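Local atomic coordinates of DegV family protein (Thermus thermophilus, PDB entry 2DT8), a protein that binds fatty acids such as palmitic acid and carries a zinc ion, its role in the cell being unsettled. Residues A240-V245 with E253-N258; G19-R24 with R128-L133; E75-A80 with P107-V112. All coordinates share one frame; numbering follows the deposited sequence.

How the contacts relate
All three are surface contacts, and in each a long basic side chain reaches over to a small apolar patch. Contact 1 sets helix 236-247 on an outer strand of the four-stranded sheet, whereas contacts 2 and 3 lie beside the six-stranded sheet, at a loop and helix 120-135 and at the entry of strand 110-114. Contact 3 is nested in the loop that contact 2 closes, and the two touch where Arg24 packs against the backbone of Ala76. Their chemistry differs: arginine and lysine bond directly to a main-chain carbonyl in contacts 1 and 2, while the arginine of contact 3 rests on a leucine and reaches the opposite backbone through water.

Contact 1: A240-V245 with E253-N258; sequences ALRQEV and EEALVN
Arg242 stretches from helix 236-247 to the backbone of strand 252-259, where its NE donates to Ala255 O at 2.8 Å with an N-H...O angle of 156°. The carbonyl oxygen lies at the edge of the guanidinium, close to its plane, and the donor is only modestly tilted from the carbonyl plane. A second, weak bond from Arg242 NH2 reaches the same oxygen, Ala255 O, at 3.3 Å, so one acceptor is held by two N-H groups of unequal strength and the rotation of the guanidinium is restrained. CG stands anti to the backbone N (chi1 179°), and the chain then runs extended to NE.

The tight part of the contact lies around this bond. Val257 CG2 presses on Arg242 CD at 3.3 Å, a close approach for two carbons, and meets the guanidinium obliquely. The methyl CB of Ala255 comes within 3.6 Å of Arg242 NE. The two residues of the strand that point to the helix thus meet the end of the arginine with an alkyl branch and a methyl group, while Phe229 of strand 225-231 touches both Arg242 and Ala255.

Beyond this the contact is loose. Its residues are only partly buried, Gln243 is exposed on the helix, and Glu253 is exposed on the strand, where it forms salt bridges with Arg224 and Arg226. Leu241 and Val245 leave the strand alone and pack instead against helix 204-219 and strand 273-279.

Strand 252-259 is an outermost strand of its sheet within the chain, and its pairing with strand 225-231 is parallel. The arginine therefore ties the helix to the second strand of a beta-alpha-beta crossover formed by 225-231, 236-247 and 252-259.

Contact 2: G19-R24 with R128-L133; sequences GRLGVR and RAKELL
Lys130 NZ has two acceptors, a carbonyl of the turn at 19-24 and a water bound to the next carbonyl. It donates to Leu21 O at 3.1 Å, approaching nearly in line with the carbonyl bond (C=O...N angle 171°), and it also donates to the water, 3.1 Å from NZ. That water in turn donates to Gly22 O at 2.8 Å, so consecutive carbonyls of the turn share one ammonium, the first directly and the second through solvent.

The lysine is not extended: bends at chi2 (87°) and chi3 (-36°) fold its chain over the leucine before the amine reaches the carbonyl. Leu21 CB lies 3.8 Å from Lys130 CD, and Leu21 CD2 lies 4.0 Å from Lys130 CG, which gives the polar bond an apolar base.

Gly22 has positive phi and is the C-prime residue of a Schellman motif (Val23 N to Arg18 O, Gly22 N to Gly19 O); the lysine meets the chain where this motif ends the helix. The turn thus links helix 15-18 to strand 24-32 while resting on helix 120-135, where Leu21 also touches Leu127 and Glu134; Lys130 packs on Leu5 of strand 3-8, and helix 139-151 covers Ala129 and Leu132.

Contact 3: E75-A80 with P107-V112; sequences EALEEA and PGRVTV
Leu77 and Arg109 bury most of the surface here, with Val110 adding a smaller share. The leucine lies in the type I turn from Ala76 to Glu79, which follows the body of helix 66-76, and points its side chain at the loop that enters strand 110-114. Its CD1 methyl sits over one face of the Arg109 guanidinium, 3.9 Å above the plane and displaced toward the rim, with Arg109 CZ 4.0 Å from Leu77 CD1. Leu77 CB comes up to Arg109 NH1 at 3.8 Å, so the leucine meets the group through its CB and one methyl.

Arg109 takes up this place because its chain bends at chi3 (-68°), folding the guanidinium back over the leucine. While Leu77 occupies the face, a water lies at the edge, in the plane of the group. That water accepts from Arg109 NH1 at 3.0 Å and donates to Ala80 O at 2.8 Å. The bridge carries the arginine on to the residue just past the turn and would help to fix the rotation of the guanidinium over Leu77.

Val110 supplies the purely apolar part: its CG2 meets Leu77 CD1 at 4.3 Å, a looser contact than the one with the arginine. The same CD1 methyl thus meets both Arg109 and Val110. Val83 of strand 82-87 touches both Leu77 and Val110, while Ala103 of helix 95-103 also packs on Val110.

Arg109 is exposed, and its side chain lies about 8 Å from that of the zinc ligand Glu105. The arrangement belongs to an alpha/beta fold with a mixed sheet, in which strands 82-87 and 110-114 pair in parallel across the helix 95-103 crossover; the turn that follows helix 66-76 packs, through Leu77, at the start of the second strand of this beta-alpha-beta unit.

Contact 1: A240-V245 with E253-N258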
ATOM      1  N   ALA A 240       8.237   0.973  17.758  1.00 15.52           N
ATOM      2  CA  ALA A 240       7.571   1.360  18.994  1.00 17.89           C
ATOM      3  C   ALA A 240       6.057   1.256  18.823  1.00 16.49           C
ATOM      4  O   ALA A 240       5.332   0.859  19.740  1.00 17.75           O
ATOM      5  CB  ALA A 240       7.954   2.778  19.370  1.00 18.63           C
ATOM      6  N   LEU A 241       5.586   1.620  17.638  1.00 14.62           N
ATOM      7  CA  LEU A 241       4.166   1.572  17.334  1.00 12.70           C
ATOM      8  C   LEU A 241       3.679   0.119  17.329  1.00 12.70           C
ATOM      9  O   LEU A 241       2.629  -0.192  17.893  1.00 12.11           O
ATOM     10  CB  LEU A 241       3.916   2.239  15.975  1.00 11.94           C
ATOM     11  CG  LEU A 241       2.467   2.390  15.512  1.00 11.22           C
ATOM     12  CD1 LEU A 241       1.698   3.245  16.514  1.00 10.93           C
ATOM     13  CD2 LEU A 241       2.436   3.044  14.126  1.00  8.14           C
ATOM     14  N   ARG A 242       4.446  -0.770  16.702  1.00 11.93           N
ATOM     15  CA  ARG A 242       4.080  -2.182  16.640  1.00 13.22           C
ATOM     16  C   ARG A 242       4.071  -2.795  18.041  1.00 14.01           C
ATOM     17  O   ARG A 242       3.217  -3.620  18.358  1.00 15.17           O
ATOM     18  CB  ARG A 242       5.060  -2.950  15.744  1.00 16.95           C
ATOM     19  CG  ARG A 242       4.777  -4.446  15.626  1.00 17.53           C
ATOM     20  CD  ARG A 242       5.743  -5.089  14.641  1.00 20.92           C
ATOM     21  NE  ARG A 242       5.522  -6.523  14.459  1.00 22.43           N
ATOM     22  CZ  ARG A 242       6.155  -7.476  15.138  1.00 26.36           C
ATOM     23  NH1 ARG A 242       7.058  -7.159  16.056  1.00 25.44           N
ATOM     24  NH2 ARG A 242       5.887  -8.751  14.895  1.00 28.90           N
ATOM     25  N   GLN A 243       5.024  -2.392  18.872  1.00 14.67           N
ATOM     26  CA  GLN A 243       5.107  -2.907  20.234  1.00 15.74           C
ATOM     27  C   GLN A 243       3.881  -2.479  21.039  1.00 16.24           C
ATOM     28  O   GLN A 243       3.288  -3.284  21.771  1.00 15.62           O
ATOM     29  CB  GLN A 243       6.396  -2.410  20.902  1.00 18.29           C
ATOM     30  CG  GLN A 243       7.658  -3.059  20.319  1.00 22.50           C
ATOM     31  CD  GLN A 243       8.923  -2.245  20.549  1.00 25.08           C
ATOM     32  OE1 GLN A 243      10.009  -2.639  20.121  1.00 29.06           O
ATOM     33  NE2 GLN A 243       8.788  -1.104  21.221  1.00 26.42           N
ATOM     34  N   GLU A 244       3.500  -1.215  20.924  1.00 14.72           N
ATOM     35  CA  GLU A 244       2.332  -0.637  21.575  1.00 18.01           C
ATOM     36  C   GLU A 244       1.059  -1.334  21.071  1.00 18.31           C
ATOM     37  O   GLU A 244       0.254  -1.824  21.868  1.00 19.86           O
ATOM     38  CB  GLU A 244       2.289   0.878  21.322  1.00 18.23           C
ATOM     39  CG  GLU A 244       3.478   1.623  21.978  1.00 23.57           C
ATOM     40  CD  GLU A 244       3.491   3.127  21.725  1.00 31.42           C
ATOM     41  OE1 GLU A 244       3.549   3.543  20.545  1.00 25.98           O
ATOM     42  OE2 GLU A 244       3.449   3.893  22.714  1.00 37.23           O
ATOM     43  N   VAL A 245       0.969  -1.726  19.853  1.00 15.91           N
ATOM     44  CA  VAL A 245      -0.191  -2.440  19.333  1.00 14.00           C
ATOM     45  C   VAL A 245      -0.255  -3.882  19.832  1.00 18.20           C
ATOM     46  O   VAL A 245      -1.328  -4.370  20.198  1.00 18.12           O
ATOM     47  CB  VAL A 245      -0.202  -2.454  17.781  1.00 13.81           C
ATOM     48  CG1 VAL A 245      -1.227  -3.460  17.264  1.00 15.95           C
ATOM     49  CG2 VAL A 245      -0.540  -1.064  17.261  1.00 14.08           C
ATOM     50  N   GLU A 253      -3.398 -11.044  15.594  1.00 11.94           N
ATOM     51  CA  GLU A 253      -2.747 -12.323  15.327  1.00 12.41           C
ATOM     52  C   GLU A 253      -1.608 -12.315  14.305  1.00 15.72           C
ATOM     53  O   GLU A 253      -0.852 -13.267  14.171  1.00 18.46           O
ATOM     54  CB  GLU A 253      -3.775 -13.373  14.892  1.00 17.33           C
ATOM     55  CG  GLU A 253      -4.586 -13.017  13.658  1.00 23.21           C
ATOM     56  CD  GLU A 253      -5.365 -14.206  13.127  1.00 25.98           C
ATOM     57  OE1 GLU A 253      -5.961 -14.931  13.950  1.00 27.16           O
ATOM     58  OE2 GLU A 253      -5.390 -14.409  11.892  1.00 29.76           O
ATOM     59  N   GLU A 254      -1.547 -11.172  13.598  1.00 14.87           N
ATOM     60  CA  GLU A 254      -0.503 -11.056  12.599  1.00 16.22           C
ATOM     61  C   GLU A 254      -0.102  -9.623  12.736  1.00 12.67           C
ATOM     62  O   GLU A 254      -0.897  -8.709  12.907  1.00 10.73           O
ATOM     63  CB  GLU A 254      -1.111 -11.436  11.278  1.00 21.07           C
ATOM     64  CG  GLU A 254      -0.163 -11.124  10.133  1.00 29.45           C
ATOM     65  CD  GLU A 254       0.667 -12.317   9.699  1.00 33.83           C
ATOM     66  OE1 GLU A 254       0.981 -13.182  10.547  1.00 40.33           O
ATOM     67  OE2 GLU A 254       1.014 -12.380   8.500  1.00 37.66           O
ATOM     68  N   ALA A 255       1.228  -9.476  12.595  1.00 12.59           N
ATOM     69  CA  ALA A 255       1.764  -8.130  12.651  1.00 14.53           C
ATOM     70  C   ALA A 255       3.093  -7.983  11.786  1.00 14.34           C
ATOM     71  O   ALA A 255       4.198  -7.788  12.284  1.00 18.05           O
ATOM     72  CB  ALA A 255       2.173  -7.692  14.103  1.00 14.88           C
ATOM     73  N   LEU A 256       2.898  -8.177  10.485  1.00 14.37           N
ATOM     74  CA  LEU A 256       3.974  -8.170   9.495  1.00 15.00           C
ATOM     75  C   LEU A 256       4.560  -6.776   9.383  1.00 12.82           C
ATOM     76  O   LEU A 256       3.834  -5.803   9.514  1.00 13.22           O
ATOM     77  CB  LEU A 256       3.415  -8.580   8.139  1.00 13.99           C
ATOM     78  CG  LEU A 256       4.323  -8.731   6.925  1.00 22.52           C
ATOM     79  CD1 LEU A 256       5.354  -9.834   7.153  1.00 24.81           C
ATOM     80  CD2 LEU A 256       3.442  -9.073   5.737  1.00 22.79           C
ATOM     81  N   VAL A 257       5.866  -6.688   9.125  1.00 11.63           N
ATOM     82  CA  VAL A 257       6.558  -5.407   9.002  1.00 13.39           C
ATOM     83  C   VAL A 257       7.420  -5.410   7.747  1.00 12.24           C
ATOM     84  O   VAL A 257       8.165  -6.354   7.502  1.00 13.14           O
ATOM     85  CB  VAL A 257       7.497  -5.141  10.207  1.00 16.87           C
ATOM     86  CG1 VAL A 257       8.091  -3.737  10.114  1.00 20.80           C
ATOM     87  CG2 VAL A 257       6.736  -5.325  11.502  1.00 19.24           C
ATOM     88  N   ASN A 258       7.308  -4.362   6.941  1.00  8.41           N
ATOM     89  CA  ASN A 258       8.125  -4.255   5.742  1.00  9.88           C
ATOM     90  C   ASN A 258       8.408  -2.798   5.486  1.00  8.23           C
ATOM     91  O   ASN A 258       7.707  -1.908   5.980  1.00  6.65           O
ATOM     92  CB  ASN A 258       7.419  -4.855   4.510  1.00  9.86           C
ATOM     93  CG  ASN A 258       8.382  -5.116   3.340  1.00 12.27           C
ATOM     94  OD1 ASN A 258       9.603  -5.153   3.516  1.00 13.55           O
ATOM     95  ND2 ASN A 258       7.830  -5.319   2.153  1.00 12.27           N
TER

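Contact 2: G19-R24 with R128-L133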
ATOM      1  N   GLY A  19       6.472 -14.709  -3.852  1.00 13.92           N
ATOM      2  CA  GLY A  19       7.066 -15.640  -4.792  1.00 12.63           C
ATOM      3  C   GLY A  19       6.412 -16.983  -4.670  1.00 10.88           C
ATOM      4  O   GLY A  19       5.885 -17.500  -5.656  1.00  9.75           O
ATOM      5  N   ARG A  20       6.472 -17.594  -3.492  1.00 11.99           N
ATOM      6  CA  ARG A  20       5.943 -18.944  -3.326  1.00 11.60           C
ATOM      7  C   ARG A  20       4.432 -19.051  -3.498  1.00 10.52           C
ATOM      8  O   ARG A  20       3.910 -20.119  -3.824  1.00 12.98           O
ATOM      9  CB  ARG A  20       6.348 -19.514  -1.958  1.00 13.36           C
ATOM     10  CG  ARG A  20       5.815 -18.760  -0.741  1.00 19.50           C
ATOM     11  CD  ARG A  20       6.286 -19.437   0.549  1.00 18.30           C
ATOM     12  NE  ARG A  20       5.930 -18.705   1.767  1.00 22.90           N
ATOM     13  CZ  ARG A  20       4.746 -18.769   2.375  1.00 25.71           C
ATOM     14  NH1 ARG A  20       3.778 -19.536   1.886  1.00 23.52           N
ATOM     15  NH2 ARG A  20       4.533 -18.063   3.476  1.00 23.86           N
ATOM     16  N   LEU A  21       3.733 -17.939  -3.301  1.00 10.98           N
ATOM     17  CA  LEU A  21       2.283 -17.914  -3.431  1.00 12.53           C
ATOM     18  C   LEU A  21       1.800 -17.765  -4.877  1.00 10.68           C
ATOM     19  O   LEU A  21       0.599 -17.784  -5.148  1.00 12.35           O
ATOM     20  CB  LEU A  21       1.710 -16.789  -2.565  1.00  9.67           C
ATOM     21  CG  LEU A  21       1.928 -16.975  -1.056  1.00 12.82           C
ATOM     22  CD1 LEU A  21       1.423 -15.747  -0.297  1.00 13.40           C
ATOM     23  CD2 LEU A  21       1.202 -18.234  -0.587  1.00 14.52           C
ATOM     24  N   GLY A  22       2.731 -17.595  -5.808  1.00  7.95           N
ATOM     25  CA  GLY A  22       2.343 -17.480  -7.202  1.00  7.61           C
ATOM     26  C   GLY A  22       1.728 -16.145  -7.567  1.00  7.71           C
ATOM     27  O   GLY A  22       0.994 -16.039  -8.553  1.00  9.56           O
ATOM     28  N   VAL A  23       2.020 -15.121  -6.774  1.00  7.07           N
ATOM     29  CA  VAL A  23       1.508 -13.787  -7.051  1.00  8.33           C
ATOM     30  C   VAL A  23       2.457 -13.163  -8.066  1.00  8.21           C
ATOM     31  O   VAL A  23       3.661 -13.116  -7.839  1.00 11.77           O
ATOM     32  CB  VAL A  23       1.486 -12.928  -5.772  1.00  7.64           C
ATOM     33  CG1 VAL A  23       1.138 -11.480  -6.115  1.00 10.45           C
ATOM     34  CG2 VAL A  23       0.488 -13.508  -4.778  1.00  9.21           C
ATOM     35  N   ARG A  24       1.928 -12.709  -9.196  1.00  6.35           N
ATOM     36  CA  ARG A  24       2.770 -12.087 -10.211  1.00  6.35           C
ATOM     37  C   ARG A  24       2.764 -10.585  -9.976  1.00  6.12           C
ATOM     38  O   ARG A  24       1.735 -10.003  -9.649  1.00  7.54           O
ATOM     39  CB  ARG A  24       2.253 -12.456 -11.599  1.00  7.76           C
ATOM     40  CG  ARG A  24       2.232 -13.975 -11.779  1.00 11.26           C
ATOM     41  CD  ARG A  24       1.821 -14.403 -13.165  1.00 16.27           C
ATOM     42  NE  ARG A  24       1.800 -15.861 -13.260  1.00 16.33           N
ATOM     43  CZ  ARG A  24       2.259 -16.546 -14.298  1.00 18.36           C
ATOM     44  NH1 ARG A  24       2.780 -15.909 -15.339  1.00 21.36           N
ATOM     45  NH2 ARG A  24       2.198 -17.870 -14.296  1.00 16.95           N
ATOM     46  N   ARG A 128      -5.017 -12.004   1.448  1.00  4.70           N
ATOM     47  CA  ARG A 128      -6.312 -12.542   1.873  1.00  4.54           C
ATOM     48  C   ARG A 128      -6.969 -13.279   0.706  1.00  4.95           C
ATOM     49  O   ARG A 128      -7.535 -14.358   0.888  1.00  5.92           O
ATOM     50  CB  ARG A 128      -7.218 -11.414   2.360  1.00  6.21           C
ATOM     51  CG  ARG A 128      -8.623 -11.851   2.773  1.00  5.02           C
ATOM     52  CD  ARG A 128      -8.611 -12.916   3.852  1.00  7.18           C
ATOM     53  NE  ARG A 128      -9.965 -13.111   4.378  1.00  6.71           N
ATOM     54  CZ  ARG A 128     -10.357 -14.180   5.064  1.00  9.40           C
ATOM     55  NH1 ARG A 128      -9.504 -15.163   5.312  1.00 11.73           N
ATOM     56  NH2 ARG A 128     -11.607 -14.269   5.502  1.00 11.90           N
ATOM     57  N   ALA A 129      -6.886 -12.705  -0.493  1.00  5.61           N
ATOM     58  CA  ALA A 129      -7.461 -13.348  -1.671  1.00  6.28           C
ATOM     59  C   ALA A 129      -6.768 -14.693  -1.911  1.00  3.92           C
ATOM     60  O   ALA A 129      -7.416 -15.703  -2.186  1.00  5.59           O
ATOM     61  CB  ALA A 129      -7.302 -12.436  -2.900  1.00  5.97           C
ATOM     62  N   LYS A 130      -5.445 -14.710  -1.790  1.00  4.57           N
ATOM     63  CA  LYS A 130      -4.685 -15.939  -1.988  1.00  4.95           C
ATOM     64  C   LYS A 130      -5.091 -17.013  -0.980  1.00  6.12           C
ATOM     65  O   LYS A 130      -5.258 -18.179  -1.335  1.00  7.63           O
ATOM     66  CB  LYS A 130      -3.189 -15.657  -1.846  1.00  7.48           C
ATOM     67  CG  LYS A 130      -2.371 -16.922  -1.666  1.00 14.63           C
ATOM     68  CD  LYS A 130      -1.960 -17.556  -2.988  1.00 22.86           C
ATOM     69  CE  LYS A 130      -3.008 -17.424  -4.078  1.00 24.98           C
ATOM     70  NZ  LYS A 130      -2.503 -18.003  -5.351  1.00 30.90           N
ATOM     71  N   GLU A 131      -5.220 -16.610   0.278  1.00  6.07           N
ATOM     72  CA  GLU A 131      -5.621 -17.508   1.356  1.00  6.17           C
ATOM     73  C   GLU A 131      -6.937 -18.198   0.985  1.00  7.95           C
ATOM     74  O   GLU A 131      -7.073 -19.425   1.089  1.00  9.43           O
ATOM     75  CB  GLU A 131      -5.775 -16.701   2.647  1.00  7.28           C
ATOM     76  CG  GLU A 131      -6.266 -17.499   3.844  1.00  8.78           C
ATOM     77  CD  GLU A 131      -6.297 -16.669   5.103  1.00 12.64           C
ATOM     78  OE1 GLU A 131      -6.714 -15.490   5.038  1.00  9.77           O
ATOM     79  OE2 GLU A 131      -5.910 -17.200   6.165  1.00 18.59           O
ATOM     80  N   LEU A 132      -7.902 -17.413   0.524  1.00  6.54           N
ATOM     81  CA  LEU A 132      -9.194 -17.973   0.148  1.00  7.45           C
ATOM     82  C   LEU A 132      -9.124 -18.825  -1.115  1.00  7.41           C
ATOM     83  O   LEU A 132      -9.726 -19.901  -1.178  1.00  6.62           O
ATOM     84  CB  LEU A 132     -10.220 -16.848  -0.023  1.00  7.51           C
ATOM     85  CG  LEU A 132     -10.519 -16.080   1.271  1.00 10.07           C
ATOM     86  CD1 LEU A 132     -11.461 -14.925   0.974  1.00 12.23           C
ATOM     87  CD2 LEU A 132     -11.139 -17.020   2.302  1.00 12.83           C
ATOM     88  N   LEU A 133      -8.403 -18.345  -2.123  1.00  6.18           N
ATOM     89  CA  LEU A 133      -8.267 -19.090  -3.369  1.00  7.23           C
ATOM     90  C   LEU A 133      -7.572 -20.435  -3.161  1.00  8.72           C
ATOM     91  O   LEU A 133      -7.979 -21.437  -3.756  1.00  8.86           O
ATOM     92  CB  LEU A 133      -7.500 -18.264  -4.411  1.00  7.28           C
ATOM     93  CG  LEU A 133      -8.238 -17.025  -4.918  1.00  8.53           C
ATOM     94  CD1 LEU A 133      -7.284 -16.175  -5.734  1.00 11.84           C
ATOM     95  CD2 LEU A 133      -9.451 -17.446  -5.749  1.00  9.20           C
TER
HETATM   96  O   HOH W   1      -1.683 -16.755  -8.028  1.00 13.61           O

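Contact 3: E75-A80 with P107-V112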
ATOM      1  N   GLU A  75       0.709 -14.432 -20.079  1.00  8.58           N
ATOM      2  CA  GLU A  75       1.538 -15.516 -19.589  1.00 11.35           C
ATOM      3  C   GLU A  75       0.800 -16.321 -18.500  1.00 11.65           C
ATOM      4  O   GLU A  75       0.840 -17.542 -18.440  1.00 13.49           O
ATOM      5  CB  GLU A  75       2.854 -14.942 -18.994  1.00 12.41           C
ATOM      6  CG  GLU A  75       3.821 -14.470 -20.071  1.00 22.50           C
ATOM      7  CD  GLU A  75       5.020 -13.728 -19.514  1.00 29.05           C
ATOM      8  OE1 GLU A  75       4.957 -13.261 -18.354  1.00 31.12           O
ATOM      9  OE2 GLU A  75       6.023 -13.590 -20.246  1.00 29.76           O
ATOM     10  N   ALA A  76       0.058 -15.533 -17.703  1.00  9.22           N
ATOM     11  CA  ALA A  76      -0.662 -16.166 -16.615  1.00  8.55           C
ATOM     12  C   ALA A  76      -1.795 -17.076 -17.120  1.00  8.20           C
ATOM     13  O   ALA A  76      -2.038 -18.175 -16.611  1.00 11.14           O
ATOM     14  CB  ALA A  76      -1.316 -15.094 -15.695  1.00  7.69           C
ATOM     15  N   LEU A  77      -2.463 -16.599 -18.161  1.00  8.58           N
ATOM     16  CA  LEU A  77      -3.566 -17.338 -18.768  1.00  9.54           C
ATOM     17  C   LEU A  77      -3.154 -18.564 -19.567  1.00 12.01           C
ATOM     18  O   LEU A  77      -4.004 -19.316 -20.033  1.00 13.58           O
ATOM     19  CB  LEU A  77      -4.417 -16.392 -19.620  1.00  9.52           C
ATOM     20  CG  LEU A  77      -5.132 -15.382 -18.718  1.00 10.23           C
ATOM     21  CD1 LEU A  77      -5.781 -14.291 -19.549  1.00  9.21           C
ATOM     22  CD2 LEU A  77      -6.175 -16.113 -17.870  1.00  9.94           C
ATOM     23  N   GLU A  78      -1.850 -18.766 -19.722  1.00 11.15           N
ATOM     24  CA  GLU A  78      -1.351 -19.951 -20.411  1.00 14.98           C
ATOM     25  C   GLU A  78      -1.586 -21.175 -19.523  1.00 15.31           C
ATOM     26  O   GLU A  78      -1.680 -22.303 -19.987  1.00 20.38           O
ATOM     27  CB  GLU A  78       0.151 -19.838 -20.662  1.00 20.62           C
ATOM     28  CG  GLU A  78       0.519 -18.988 -21.851  1.00 22.57           C
ATOM     29  CD  GLU A  78       2.018 -18.865 -22.014  1.00 30.96           C
ATOM     30  OE1 GLU A  78       2.732 -19.821 -21.640  1.00 33.26           O
ATOM     31  OE2 GLU A  78       2.478 -17.821 -22.522  1.00 32.10           O
ATOM     32  N   GLU A  79      -1.628 -20.873 -18.213  1.00 11.64           N
ATOM     33  CA  GLU A  79      -1.894 -21.952 -17.283  1.00 17.64           C
ATOM     34  C   GLU A  79      -2.955 -21.678 -16.224  1.00 17.33           C
ATOM     35  O   GLU A  79      -2.972 -22.283 -15.160  1.00 24.32           O
ATOM     36  CB  GLU A  79      -0.607 -22.199 -16.508  1.00 20.03           C
ATOM     37  CG  GLU A  79       0.605 -22.544 -17.372  1.00 26.49           C
ATOM     38  CD  GLU A  79       0.494 -23.910 -18.028  1.00 32.94           C
ATOM     39  OE1 GLU A  79      -0.292 -24.745 -17.526  1.00 35.53           O
ATOM     40  OE2 GLU A  79       1.200 -24.152 -19.032  1.00 39.03           O
ATOM     41  N   ALA A  80      -3.800 -20.689 -16.562  1.00 13.14           N
ATOM     42  CA  ALA A  80      -4.887 -20.392 -15.649  1.00 12.96           C
ATOM     43  C   ALA A  80      -6.141 -20.020 -16.459  1.00 11.21           C
ATOM     44  O   ALA A  80      -6.016 -19.723 -17.641  1.00 12.42           O
ATOM     45  CB  ALA A  80      -4.527 -19.186 -14.756  1.00 14.39           C
ATOM     46  N   PRO A 107     -11.049 -10.527 -22.861  1.00  9.05           N
ATOM     47  CA  PRO A 107     -12.426 -10.363 -22.393  1.00  8.19           C
ATOM     48  C   PRO A 107     -12.986 -11.588 -21.667  1.00  8.11           C
ATOM     49  O   PRO A 107     -12.977 -12.702 -22.177  1.00 10.98           O
ATOM     50  CB  PRO A 107     -13.207 -10.054 -23.676  1.00 10.95           C
ATOM     51  CG  PRO A 107     -12.403 -10.729 -24.756  1.00 10.49           C
ATOM     52  CD  PRO A 107     -10.969 -10.479 -24.332  1.00  9.47           C
ATOM     53  N   GLY A 108     -13.522 -11.292 -20.471  1.00  9.40           N
ATOM     54  CA  GLY A 108     -14.027 -12.389 -19.670  1.00 10.71           C
ATOM     55  C   GLY A 108     -13.050 -13.115 -18.741  1.00 11.86           C
ATOM     56  O   GLY A 108     -13.437 -13.810 -17.810  1.00 13.88           O
ATOM     57  N   ARG A 109     -11.763 -12.936 -19.088  1.00  8.49           N
ATOM     58  CA  ARG A 109     -10.750 -13.541 -18.247  1.00  7.64           C
ATOM     59  C   ARG A 109      -9.919 -12.810 -17.247  1.00  5.88           C
ATOM     60  O   ARG A 109      -9.017 -13.391 -16.657  1.00  7.86           O
ATOM     61  CB  ARG A 109      -9.954 -14.198 -19.323  1.00 10.45           C
ATOM     62  CG  ARG A 109     -10.646 -15.363 -20.049  1.00 11.30           C
ATOM     63  CD  ARG A 109      -9.638 -16.229 -20.782  1.00 14.12           C
ATOM     64  NE  ARG A 109      -9.031 -15.526 -21.904  1.00 16.20           N
ATOM     65  CZ  ARG A 109      -7.914 -15.915 -22.514  1.00 18.53           C
ATOM     66  NH1 ARG A 109      -7.231 -16.959 -22.061  1.00 13.18           N
ATOM     67  NH2 ARG A 109      -7.481 -15.252 -23.578  1.00 20.95           N
ATOM     68  N   VAL A 110     -10.253 -11.519 -17.070  1.00  6.53           N
ATOM     69  CA  VAL A 110      -9.465 -10.745 -16.130  1.00  7.20           C
ATOM     70  C   VAL A 110     -10.371  -9.830 -15.351  1.00  7.73           C
ATOM     71  O   VAL A 110     -11.189  -9.100 -15.921  1.00 10.58           O
ATOM     72  CB  VAL A 110      -8.412  -9.899 -16.871  1.00  8.38           C
ATOM     73  CG1 VAL A 110      -7.627  -9.047 -15.849  1.00  8.15           C
ATOM     74  CG2 VAL A 110      -7.468 -10.783 -17.657  1.00  8.97           C
ATOM     75  N   THR A 111     -10.229  -9.862 -14.031  1.00  6.85           N
ATOM     76  CA  THR A 111     -11.001  -8.977 -13.172  1.00  6.88           C
ATOM     77  C   THR A 111     -10.023  -8.044 -12.489  1.00  4.22           C
ATOM     78  O   THR A 111      -9.143  -8.485 -11.747  1.00  8.15           O
ATOM     79  CB  THR A 111     -11.780  -9.753 -12.101  1.00  8.14           C
ATOM     80  OG1 THR A 111     -12.684 -10.668 -12.737  1.00  8.57           O
ATOM     81  CG2 THR A 111     -12.574  -8.791 -11.216  1.00  6.50           C
ATOM     82  N   VAL A 112     -10.164  -6.750 -12.752  1.00  4.53           N
ATOM     83  CA  VAL A 112      -9.291  -5.746 -12.159  1.00  6.30           C
ATOM     84  C   VAL A 112     -10.004  -5.113 -10.971  1.00  6.87           C
ATOM     85  O   VAL A 112     -11.135  -4.638 -11.097  1.00  8.49           O
ATOM     86  CB  VAL A 112      -8.949  -4.652 -13.189  1.00  5.72           C
ATOM     87  CG1 VAL A 112      -8.082  -3.568 -12.547  1.00  8.66           C
ATOM     88  CG2 VAL A 112      -8.237  -5.275 -14.388  1.00  8.31           C
TER
HETATM   89  O   HOH W   2      -7.489 -19.040 -19.942  1.00 29.48           O